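Local coordinates for putative uncharacterized protein (Cricetid herpesvirus 2, PDB 4ZKQ) that binds chemokines and probably acts as a viral decoy receptor for them, at residues G111-E116 against K139-E144; E145-L150 against Y261-D266; Y293-D298 against E390-Y395; V361-R366 against V379-E384. All coordinates share one frame; numbering follows the deposited sequence.

Contact 1. Residues G111-E116 against K139-E144; sequences GPNKEE and KFLGTE
Pro112 O takes the single backbone hydrogen bond of this contact, from Leu141 N at 3.2 Å, where a type II turn from Gly111 to Lys114 comes up against strand 132-143. The bond is fairly straight at 156°. The donor lies above the carbonyl plane rather than on a lone pair. The turn is held by its own pair of bonds between Gly111 and Lys114, and Asn113 supplies the positive phi that a type II turn needs. Phe140 is the main side chain. Its CG lies anti to the carbonyl carbon (chi1 -53°), and the ring reaches the start of the turn. Gly111 CA sits over one ring face, 4.0 Å from the centroid of Phe140, in a CH-pi contact. Lys114 comes to the ring edge instead, with CB 3.6 Å from Phe140 CD1, before its chain leads off elsewhere. Pro112 crosses Phe140 at about a right angle and rests CD 3.9 Å from Phe140 CB. Asn113 and Leu141 run side by side in the same direction, with Asn113 ND2 3.7 Å from Leu141 CB. On its other side, strand 132-143 bonds to strand 85-94 through Phe140 and Gly142. The type II turn closes a two-residue beta hairpin between strands 108-111 and 114-115, packed against strand 132-143; the chain passes to the other sheet only at the corner at Glu116.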
# COMPACT_ATOMS: atom_id res chain seq x y z
N GLY A 111 2.83 2.45 -15.03
CA GLY A 111 2.92 1.70 -13.80
C GLY A 111 3.16 0.26 -14.14
O GLY A 111 3.39 -0.07 -15.30
N PRO A 112 3.11 -0.62 -13.14
CA PRO A 112 3.34 -2.03 -13.44
C PRO A 112 2.23 -2.58 -14.33
O PRO A 112 1.05 -2.37 -14.04
CB PRO A 112 3.34 -2.68 -12.07
CG PRO A 112 2.39 -1.81 -11.27
CD PRO A 112 2.67 -0.42 -11.75
N ASN A 113 2.63 -3.25 -15.40
CA ASN A 113 1.72 -3.92 -16.34
C ASN A 113 1.10 -2.95 -17.34
O ASN A 113 0.27 -3.36 -18.15
CB ASN A 113 0.60 -4.66 -15.60
CG ASN A 113 0.05 -5.85 -16.40
OD1 ASN A 113 0.80 -6.59 -17.02
ND2 ASN A 113 -1.27 -6.03 -16.37
N LYS A 114 1.50 -1.68 -17.32
CA LYS A 114 0.88 -0.70 -18.21
C LYS A 114 1.87 0.35 -18.69
O LYS A 114 2.34 1.19 -17.93
CB LYS A 114 -0.30 -0.02 -17.51
CG LYS A 114 -1.09 0.95 -18.37
CD LYS A 114 -1.72 0.29 -19.59
CE LYS A 114 -2.63 1.27 -20.33
NZ LYS A 114 -2.86 0.91 -21.76
N GLU A 115 2.16 0.30 -19.99
CA GLU A 115 3.12 1.19 -20.63
C GLU A 115 2.71 2.65 -20.55
O GLU A 115 1.54 2.97 -20.38
CB GLU A 115 3.28 0.80 -22.10
CG GLU A 115 2.06 1.15 -22.96
CD GLU A 115 2.10 0.54 -24.35
OE1 GLU A 115 3.18 0.06 -24.76
OE2 GLU A 115 1.05 0.55 -25.03
N GLU A 116 3.69 3.54 -20.71
CA GLU A 116 3.42 4.97 -20.75
C GLU A 116 2.37 5.29 -21.79
O GLU A 116 2.49 4.91 -22.95
CB GLU A 116 4.69 5.78 -21.02
CG GLU A 116 4.42 7.27 -21.04
CD GLU A 116 5.64 8.10 -21.40
OE1 GLU A 116 6.69 7.53 -21.77
OE2 GLU A 116 5.53 9.34 -21.31
N LYS A 139 -5.41 1.59 -14.84
CA LYS A 139 -5.39 0.39 -14.01
C LYS A 139 -4.06 -0.32 -14.13
O LYS A 139 -3.51 -0.45 -15.22
CB LYS A 139 -6.54 -0.53 -14.41
CG LYS A 139 -6.66 -1.78 -13.58
CD LYS A 139 -7.96 -2.50 -13.89
CE LYS A 139 -7.99 -3.89 -13.30
NZ LYS A 139 -9.12 -4.68 -13.85
N PHE A 140 -3.53 -0.78 -12.99
CA PHE A 140 -2.23 -1.43 -12.94
C PHE A 140 -2.34 -2.76 -12.22
O PHE A 140 -3.25 -2.97 -11.43
CB PHE A 140 -1.19 -0.56 -12.22
CG PHE A 140 -1.08 0.83 -12.77
CD1 PHE A 140 -0.66 1.04 -14.07
CD2 PHE A 140 -1.39 1.93 -11.98
CE1 PHE A 140 -0.56 2.31 -14.58
CE2 PHE A 140 -1.29 3.21 -12.49
CZ PHE A 140 -0.87 3.40 -13.79
N LEU A 141 -1.38 -3.64 -12.48
CA LEU A 141 -1.28 -4.91 -11.78
C LEU A 141 0.16 -5.07 -11.35
O LEU A 141 1.06 -5.06 -12.18
CB LEU A 141 -1.71 -6.06 -12.69
CG LEU A 141 -1.43 -7.48 -12.20
CD1 LEU A 141 -2.24 -7.81 -10.97
CD2 LEU A 141 -1.76 -8.45 -13.32
N GLY A 142 0.39 -5.22 -10.05
CA GLY A 142 1.75 -5.33 -9.56
C GLY A 142 1.78 -5.64 -8.09
O GLY A 142 0.74 -5.83 -7.46
N THR A 143 2.98 -5.68 -7.53
CA THR A 143 3.13 -5.94 -6.11
C THR A 143 2.94 -4.66 -5.33
O THR A 143 2.83 -3.58 -5.93
CB THR A 143 4.51 -6.52 -5.77
OG1 THR A 143 5.51 -5.51 -5.96
CG2 THR A 143 4.82 -7.72 -6.65
N GLU A 144 2.92 -4.77 -4.01
CA GLU A 144 2.82 -3.61 -3.12
C GLU A 144 3.87 -2.54 -3.34
O GLU A 144 3.62 -1.37 -3.08
CB GLU A 144 2.94 -4.04 -1.66
CG GLU A 144 1.72 -4.68 -1.07
CD GLU A 144 1.85 -4.79 0.43
OE1 GLU A 144 2.92 -4.43 0.98
OE2 GLU A 144 0.88 -5.26 1.06

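Contact 2. Residues E145-L150 against Y261-D266; sequences ESLAVL and YVHLID
Leu147 lies over the ring of Tyr261 and also donates its backbone N-H to the phenol oxygen. Tyr261 has CG between the backbone N and the carbonyl carbon (chi1 72°), and this stands the ring up toward strand 147-150. The bond from Leu147 N to Tyr261 OH is 3.0 Å long and nearly straight (159°). Leu147 CB sits over one ring face, 4.1 Å from the centroid of Tyr261, and CD1 of the same leucine extends over the ring centre. Val149 adds CG2 at 4.2 Å from Tyr261 CD2. His263 brings its ring up beside this pair, with CE1 4.0 Å from Leu147 CG and 3.1 Å from Glu145 O. One water joins Ser146 OG, Tyr261 OH (2.6 Å from that water) and His263 NE2. Ser146 OG is also bonded to Thr143 O, so the serine ties the water to the end of strand 132-143. Leu147 O is buried here with no polar partner in the model. The two strand axes pass 9.5 Å apart and run roughly antiparallel. Between these stacked beta sheets, the Tyr261 OH bond to Leu147 N and the shared water join the face of the four-stranded sheet to strand 260-263 of the larger one.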
# COMPACT_ATOMS: atom_id res chain seq x y z
N GLU A 145 5.05 -2.97 -3.77
CA GLU A 145 6.19 -2.07 -3.90
C GLU A 145 6.19 -1.30 -5.22
O GLU A 145 7.05 -0.45 -5.45
CB GLU A 145 7.49 -2.88 -3.78
CG GLU A 145 7.44 -3.94 -2.69
CD GLU A 145 8.82 -4.42 -2.29
OE1 GLU A 145 9.22 -5.51 -2.74
OE2 GLU A 145 9.50 -3.70 -1.52
N SER A 146 5.22 -1.58 -6.07
CA SER A 146 5.18 -0.96 -7.39
C SER A 146 4.85 0.51 -7.32
O SER A 146 4.44 1.02 -6.28
CB SER A 146 4.17 -1.68 -8.29
OG SER A 146 4.49 -3.05 -8.38
N LEU A 147 5.02 1.19 -8.45
CA LEU A 147 4.89 2.63 -8.52
C LEU A 147 3.99 3.05 -9.67
O LEU A 147 3.86 2.35 -10.67
CB LEU A 147 6.26 3.27 -8.70
CG LEU A 147 7.36 2.80 -7.76
CD1 LEU A 147 8.68 3.38 -8.21
CD2 LEU A 147 7.05 3.19 -6.32
N ALA A 148 3.37 4.21 -9.49
CA ALA A 148 2.69 4.89 -10.57
C ALA A 148 3.47 6.16 -10.82
O ALA A 148 3.87 6.84 -9.88
CB ALA A 148 1.26 5.20 -10.21
N VAL A 149 3.70 6.47 -12.09
CA VAL A 149 4.48 7.63 -12.47
C VAL A 149 3.62 8.50 -13.37
O VAL A 149 3.02 8.01 -14.32
CB VAL A 149 5.78 7.24 -13.19
CG1 VAL A 149 6.62 8.47 -13.50
CG2 VAL A 149 6.58 6.28 -12.33
N LEU A 150 3.54 9.78 -13.03
CA LEU A 150 2.79 10.74 -13.83
C LEU A 150 3.76 11.72 -14.44
O LEU A 150 4.71 12.15 -13.79
CB LEU A 150 1.76 11.48 -12.98
CG LEU A 150 0.65 10.62 -12.37
CD1 LEU A 150 1.12 10.04 -11.05
CD2 LEU A 150 -0.59 11.45 -12.18
N TYR A 261 10.26 2.37 -15.27
CA TYR A 261 11.05 2.48 -14.06
C TYR A 261 11.64 1.12 -13.70
O TYR A 261 11.14 0.08 -14.13
CB TYR A 261 10.23 3.04 -12.89
CG TYR A 261 9.19 2.10 -12.29
CD1 TYR A 261 9.57 1.06 -11.46
CD2 TYR A 261 7.84 2.27 -12.54
CE1 TYR A 261 8.63 0.21 -10.90
CE2 TYR A 261 6.90 1.43 -12.00
CZ TYR A 261 7.30 0.40 -11.17
OH TYR A 261 6.37 -0.45 -10.62
N VAL A 262 12.71 1.16 -12.93
CA VAL A 262 13.30 -0.02 -12.32
C VAL A 262 13.56 0.29 -10.85
O VAL A 262 13.97 1.40 -10.51
CB VAL A 262 14.62 -0.43 -13.02
CG1 VAL A 262 15.32 -1.54 -12.26
CG2 VAL A 262 14.34 -0.88 -14.44
N HIS A 263 13.30 -0.69 -9.98
CA HIS A 263 13.66 -0.57 -8.56
C HIS A 263 15.16 -0.73 -8.38
O HIS A 263 15.76 -1.65 -8.94
CB HIS A 263 12.93 -1.62 -7.72
CG HIS A 263 11.44 -1.50 -7.73
ND1 HIS A 263 10.78 -0.41 -7.19
CD2 HIS A 263 10.48 -2.32 -8.20
CE1 HIS A 263 9.49 -0.57 -7.34
NE2 HIS A 263 9.26 -1.72 -7.95
N LEU A 264 15.76 0.14 -7.57
CA LEU A 264 17.18 0.02 -7.22
C LEU A 264 17.34 -0.44 -5.77
O LEU A 264 16.47 -0.20 -4.93
CB LEU A 264 17.90 1.34 -7.44
CG LEU A 264 17.82 1.91 -8.86
CD1 LEU A 264 18.43 3.30 -8.90
CD2 LEU A 264 18.52 0.98 -9.85
N ILE A 265 18.46 -1.10 -5.48
CA ILE A 265 18.73 -1.64 -4.15
C ILE A 265 19.30 -0.56 -3.23
O ILE A 265 19.88 0.42 -3.70
CB ILE A 265 19.74 -2.82 -4.21
CG1 ILE A 265 19.33 -3.82 -5.29
CG2 ILE A 265 19.83 -3.52 -2.86
CD1 ILE A 265 20.39 -4.87 -5.58
N ASP A 266 19.13 -0.73 -1.92
CA ASP A 266 19.72 0.18 -0.94
C ASP A 266 21.25 0.17 -1.02
O ASP A 266 21.85 -0.85 -1.35
CB ASP A 266 19.25 -0.18 0.48
CG ASP A 266 19.34 -1.67 0.79
OD1 ASP A 266 20.24 -2.34 0.25
OD2 ASP A 266 18.51 -2.16 1.58
O HOH W 1 7.05 -2.89 -9.86

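Contact 3. Residues Y293-D298 against E390-Y395; sequences YTFYTD and EGREYY
Phe295 and Arg392 meet because their first torsions send both side chains toward each other between two facing sheets. Phe295 CG stands between its backbone N and carbonyl carbon (chi1 57°). Arg392 CG is anti to the carbonyl carbon (chi1 -63°), and its chain then runs extended to NE. This lets the guanidinium lie flat on one face of the phenyl ring, with planes 23° apart and Arg392 CZ 3.7 Å from the Phe295 centroid. Arg392 CD covers the same ring at 3.6 Å from the centroid of Phe295, adding a CH-pi contact to the cation-pi one. Tyr222 makes a further cation-pi contact with Arg392. The guanidinium is also held by Glu390, in a salt bridge from Arg392 NH2 to Glu390 OE1 of 2.9 Å. The other oxygen, Glu390 OE2, takes a short hydrogen bond of 2.6 Å from Thr297 OG1 on its syn side. One water links Arg392 NH2 to Tyr296 O. Farther along, the side chains of Tyr293 and Tyr394 slide past each other in opposite directions. Their ring planes are oblique, and Tyr394 CE1 comes within 3.3 Å of Tyr293 CG, so the packing is tight. Tyr394 OH lies 3.5 Å from Phe295 CD2. A second water joins Tyr293 OH to Tyr395 O. The chemistry implies that the buried arginine charge is probably balanced in large part by Glu390 and stabilised by Phe295 and Tyr222. Asp298 OD1 lies 4.0 Å from Glu390 OE2. That like-charged neighbour is probably eased by Arg220, which forms long, weak ion pairs with both acids.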
# COMPACT_ATOMS: atom_id res chain seq x y z
N TYR A 293 -2.65 -18.66 18.30
CA TYR A 293 -1.81 -17.70 18.99
C TYR A 293 -2.68 -16.67 19.68
O TYR A 293 -3.68 -16.23 19.11
CB TYR A 293 -0.87 -16.99 18.02
CG TYR A 293 -0.04 -17.90 17.14
CD1 TYR A 293 1.13 -18.47 17.62
CD2 TYR A 293 -0.41 -18.15 15.83
CE1 TYR A 293 1.90 -19.28 16.81
CE2 TYR A 293 0.36 -18.96 15.02
CZ TYR A 293 1.51 -19.52 15.52
OH TYR A 293 2.27 -20.32 14.71
N THR A 294 -2.30 -16.27 20.88
CA THR A 294 -2.98 -15.20 21.58
C THR A 294 -1.99 -14.16 22.08
O THR A 294 -0.82 -14.47 22.32
CB THR A 294 -3.82 -15.72 22.76
OG1 THR A 294 -2.96 -16.23 23.78
CG2 THR A 294 -4.77 -16.82 22.31
N PHE A 295 -2.47 -12.93 22.20
CA PHE A 295 -1.66 -11.85 22.73
C PHE A 295 -2.58 -10.75 23.26
O PHE A 295 -3.73 -10.63 22.84
CB PHE A 295 -0.71 -11.29 21.67
CG PHE A 295 -1.41 -10.80 20.42
CD1 PHE A 295 -1.88 -9.50 20.33
CD2 PHE A 295 -1.57 -11.64 19.34
CE1 PHE A 295 -2.51 -9.06 19.19
CE2 PHE A 295 -2.21 -11.21 18.19
CZ PHE A 295 -2.68 -9.91 18.12
N TYR A 296 -2.05 -9.98 24.19
CA TYR A 296 -2.73 -8.80 24.71
C TYR A 296 -2.35 -7.59 23.86
O TYR A 296 -1.23 -7.49 23.36
CB TYR A 296 -2.35 -8.57 26.18
CG TYR A 296 -2.57 -7.16 26.68
CD1 TYR A 296 -1.60 -6.18 26.53
CD2 TYR A 296 -3.75 -6.81 27.33
CE1 TYR A 296 -1.80 -4.89 26.99
CE2 TYR A 296 -3.96 -5.52 27.79
CZ TYR A 296 -2.98 -4.57 27.62
OH TYR A 296 -3.18 -3.28 28.08
N THR A 297 -3.30 -6.67 23.68
CA THR A 297 -3.02 -5.42 22.99
C THR A 297 -3.93 -4.31 23.50
O THR A 297 -5.08 -4.57 23.84
CB THR A 297 -3.19 -5.57 21.46
OG1 THR A 297 -3.01 -4.29 20.83
CG2 THR A 297 -4.57 -6.11 21.12
N ASP A 298 -3.40 -3.09 23.55
CA ASP A 298 -4.19 -1.92 23.90
C ASP A 298 -4.64 -1.18 22.64
O ASP A 298 -5.09 -0.04 22.71
CB ASP A 298 -3.39 -0.97 24.80
CG ASP A 298 -2.15 -0.43 24.12
OD1 ASP A 298 -1.66 -1.08 23.17
OD2 ASP A 298 -1.66 0.64 24.53
N GLU A 390 0.38 -2.47 14.82
CA GLU A 390 1.09 -3.60 15.42
C GLU A 390 1.25 -4.67 14.37
O GLU A 390 0.26 -5.18 13.85
CB GLU A 390 0.31 -4.18 16.61
CG GLU A 390 0.38 -3.37 17.88
CD GLU A 390 -0.49 -3.97 18.97
OE1 GLU A 390 -0.94 -5.13 18.81
OE2 GLU A 390 -0.72 -3.29 19.98
N GLY A 391 2.50 -5.02 14.07
CA GLY A 391 2.80 -6.15 13.21
C GLY A 391 3.32 -7.31 14.04
O GLY A 391 4.05 -7.10 15.01
N ARG A 392 2.93 -8.52 13.66
CA ARG A 392 3.34 -9.72 14.37
C ARG A 392 3.70 -10.82 13.38
O ARG A 392 2.87 -11.24 12.58
CB ARG A 392 2.23 -10.19 15.31
CG ARG A 392 1.94 -9.18 16.40
CD ARG A 392 0.91 -9.66 17.39
NE ARG A 392 0.48 -8.57 18.26
CZ ARG A 392 1.03 -8.27 19.43
NH1 ARG A 392 2.04 -8.98 19.92
NH2 ARG A 392 0.56 -7.24 20.13
N GLU A 393 4.95 -11.26 13.44
CA GLU A 393 5.43 -12.35 12.61
C GLU A 393 5.29 -13.65 13.37
O GLU A 393 5.55 -13.71 14.58
CB GLU A 393 6.89 -12.12 12.19
CG GLU A 393 7.07 -10.92 11.27
CD GLU A 393 8.52 -10.68 10.86
OE1 GLU A 393 9.34 -11.62 10.96
OE2 GLU A 393 8.83 -9.55 10.44
N TYR A 394 4.88 -14.70 12.66
CA TYR A 394 4.76 -16.04 13.21
C TYR A 394 5.52 -17.01 12.33
O TYR A 394 5.33 -17.04 11.11
CB TYR A 394 3.30 -16.46 13.35
CG TYR A 394 2.52 -15.60 14.31
CD1 TYR A 394 2.46 -15.92 15.66
CD2 TYR A 394 1.84 -14.46 13.88
CE1 TYR A 394 1.76 -15.15 16.54
CE2 TYR A 394 1.13 -13.68 14.76
CZ TYR A 394 1.09 -14.03 16.10
OH TYR A 394 0.40 -13.29 17.02
N TYR A 395 6.39 -17.79 12.96
CA TYR A 395 7.20 -18.79 12.27
C TYR A 395 6.64 -20.16 12.62
O TYR A 395 6.64 -20.57 13.79
CB TYR A 395 8.67 -18.67 12.66
CG TYR A 395 9.17 -17.25 12.62
CD1 TYR A 395 8.97 -16.46 11.50
CD2 TYR A 395 9.79 -16.67 13.72
CE1 TYR A 395 9.40 -15.15 11.46
CE2 TYR A 395 10.23 -15.36 13.69
CZ TYR A 395 10.02 -14.61 12.55
OH TYR A 395 10.45 -13.30 12.51
O HOH W 2 4.58 -21.46 15.60
O HOH W 3 1.41 -14.25 19.85
O HOH W 4 1.37 -6.11 23.02

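Contact 4. Residues V361-R366 against V379-E384; sequences VRLDVR and VFLKME
Val379 begins the contact by meeting two residues of strand 361-366 at once. Its CG1, anti to the backbone N (chi1 173°), reaches Leu363 CD2 tip to tip at 4.2 Å. Its CG2 meets Val365 CG1, also at 4.2 Å, so the two branches of Val379 serve different neighbours. Phe380 points the other way. Leu381 returns to the interface, with its CD2 4.3 Å from Leu363 CD2. Leu363 is thus touched by both Val379 and Leu381 through a single methyl. Met383 closes the row. Its chain bends at chi3, and its SD lies 4.1 Å from Val361 CG2, with CE of the methionine near the same methyl. These two side chains slide past each other in opposite directions. Lys382 and Glu384, which do not touch the other segment, bond to Thr80 and Lys54 respectively. No hydrogen bond crosses between the segments; the contact is wholly apolar. On the far side of strand 361-366, Arg362 NE bonds Asp364 OD1 at 2.8 Å, almost straight (172°) and in the guanidinium plane. Asp364 also pairs with Arg351. The strand axes pass 10.3 Å apart, their N-to-C directions 151° apart, and alternate residues face inward on both. Such a spacing and alternation are characteristic of a beta sandwich, with the four-stranded sheet of strand 360-366 packed face to face on the larger sheet of strand 378-384.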
# COMPACT_ATOMS: atom_id res chain seq x y z
N VAL A 361 -6.36 -10.81 21.71
CA VAL A 361 -6.62 -11.26 20.36
C VAL A 361 -6.24 -12.72 20.26
O VAL A 361 -5.27 -13.15 20.89
CB VAL A 361 -5.82 -10.45 19.32
CG1 VAL A 361 -6.02 -11.01 17.91
CG2 VAL A 361 -6.23 -9.00 19.36
N ARG A 362 -7.01 -13.46 19.48
CA ARG A 362 -6.66 -14.82 19.14
C ARG A 362 -6.63 -14.98 17.62
O ARG A 362 -7.60 -14.69 16.93
CB ARG A 362 -7.63 -15.82 19.77
CG ARG A 362 -7.41 -17.26 19.33
CD ARG A 362 -8.29 -18.23 20.11
NE ARG A 362 -8.30 -19.56 19.51
CZ ARG A 362 -8.73 -20.66 20.12
NH1 ARG A 362 -9.19 -20.61 21.36
NH2 ARG A 362 -8.70 -21.83 19.49
N LEU A 363 -5.48 -15.44 17.13
CA LEU A 363 -5.30 -15.80 15.73
C LEU A 363 -5.21 -17.31 15.58
O LEU A 363 -4.31 -17.94 16.15
CB LEU A 363 -4.04 -15.16 15.16
CG LEU A 363 -3.67 -15.54 13.72
CD1 LEU A 363 -4.70 -15.02 12.74
CD2 LEU A 363 -2.29 -15.02 13.37
N ASP A 364 -6.13 -17.89 14.82
CA ASP A 364 -6.08 -19.31 14.49
C ASP A 364 -5.57 -19.48 13.08
O ASP A 364 -6.05 -18.83 12.15
CB ASP A 364 -7.46 -19.96 14.63
CG ASP A 364 -8.02 -19.83 16.03
OD1 ASP A 364 -7.25 -20.04 16.99
OD2 ASP A 364 -9.21 -19.50 16.16
N VAL A 365 -4.58 -20.36 12.93
CA VAL A 365 -4.02 -20.69 11.64
C VAL A 365 -4.30 -22.14 11.31
O VAL A 365 -3.79 -23.04 11.98
CB VAL A 365 -2.50 -20.45 11.61
CG1 VAL A 365 -1.95 -20.73 10.22
CG2 VAL A 365 -2.17 -19.03 12.04
N ARG A 366 -5.11 -22.39 10.29
CA ARG A 366 -5.40 -23.75 9.87
C ARG A 366 -4.16 -24.33 9.20
O ARG A 366 -3.51 -23.67 8.39
CB ARG A 366 -6.60 -23.79 8.92
CG ARG A 366 -7.12 -25.19 8.64
CD ARG A 366 -8.16 -25.19 7.53
NE ARG A 366 -7.89 -26.25 6.55
CZ ARG A 366 -8.46 -27.46 6.55
NH1 ARG A 366 -9.37 -27.78 7.47
NH2 ARG A 366 -8.13 -28.34 5.62
N VAL A 379 3.56 -16.56 8.80
CA VAL A 379 2.34 -15.77 8.85
C VAL A 379 2.67 -14.39 9.41
O VAL A 379 3.47 -14.25 10.35
CB VAL A 379 1.25 -16.44 9.73
CG1 VAL A 379 0.04 -15.52 9.92
CG2 VAL A 379 0.82 -17.77 9.12
N PHE A 380 2.08 -13.36 8.80
CA PHE A 380 2.18 -11.99 9.28
C PHE A 380 0.79 -11.43 9.55
O PHE A 380 -0.08 -11.48 8.69
CB PHE A 380 2.89 -11.11 8.25
CG PHE A 380 3.10 -9.69 8.72
CD1 PHE A 380 3.87 -9.43 9.83
CD2 PHE A 380 2.51 -8.63 8.04
CE1 PHE A 380 4.06 -8.13 10.26
CE2 PHE A 380 2.71 -7.34 8.47
CZ PHE A 380 3.49 -7.08 9.58
N LEU A 381 0.60 -10.90 10.76
CA LEU A 381 -0.64 -10.24 11.14
C LEU A 381 -0.34 -8.79 11.46
O LEU A 381 0.52 -8.50 12.30
CB LEU A 381 -1.27 -10.92 12.35
CG LEU A 381 -2.45 -10.19 13.00
CD1 LEU A 381 -3.65 -10.16 12.04
CD2 LEU A 381 -2.83 -10.84 14.32
N LYS A 382 -1.04 -7.88 10.79
CA LYS A 382 -0.95 -6.47 11.14
C LYS A 382 -2.33 -5.98 11.55
O LYS A 382 -3.33 -6.30 10.92
CB LYS A 382 -0.41 -5.64 9.98
CG LYS A 382 -0.29 -4.15 10.33
CD LYS A 382 0.51 -3.37 9.31
CE LYS A 382 -0.19 -3.31 7.97
NZ LYS A 382 0.49 -2.35 7.05
N MET A 383 -2.36 -5.21 12.63
CA MET A 383 -3.57 -4.59 13.12
C MET A 383 -3.26 -3.12 13.35
O MET A 383 -2.25 -2.79 13.97
CB MET A 383 -4.05 -5.28 14.41
CG MET A 383 -4.38 -6.76 14.23
SD MET A 383 -5.03 -7.55 15.72
CE MET A 383 -6.60 -6.71 15.90
N GLU A 384 -4.11 -2.24 12.82
CA GLU A 384 -3.81 -0.82 12.85
C GLU A 384 -5.06 0.04 13.00
O GLU A 384 -6.13 -0.27 12.47
CB GLU A 384 -3.08 -0.40 11.56
CG GLU A 384 -3.84 -0.74 10.29
CD GLU A 384 -3.02 -0.55 9.03
OE1 GLU A 384 -2.28 0.45 8.95
OE2 GLU A 384 -3.12 -1.39 8.12

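From the N terminus, contact 1 first closes the loop between 111-116 and 139-144. Contact 2 opens at once after it and joins 145-150 to the distant 261-266. The two touch where Pro112 packs on Ser146 and Leu147. Contact 3 follows in series, closing 293-298 on 390-395, and contact 4 is nested inside its loop. Contacts 3 and 4 bridge the same two sheets: strands 290-296 and 360-366 are neighbours in one, 378-384 and 388-395 in the other. Contacts 1 and 2 lie across the chain's centre from these. The large sheet reached by contacts 2, 3 and 4 runs between both halves of the fold.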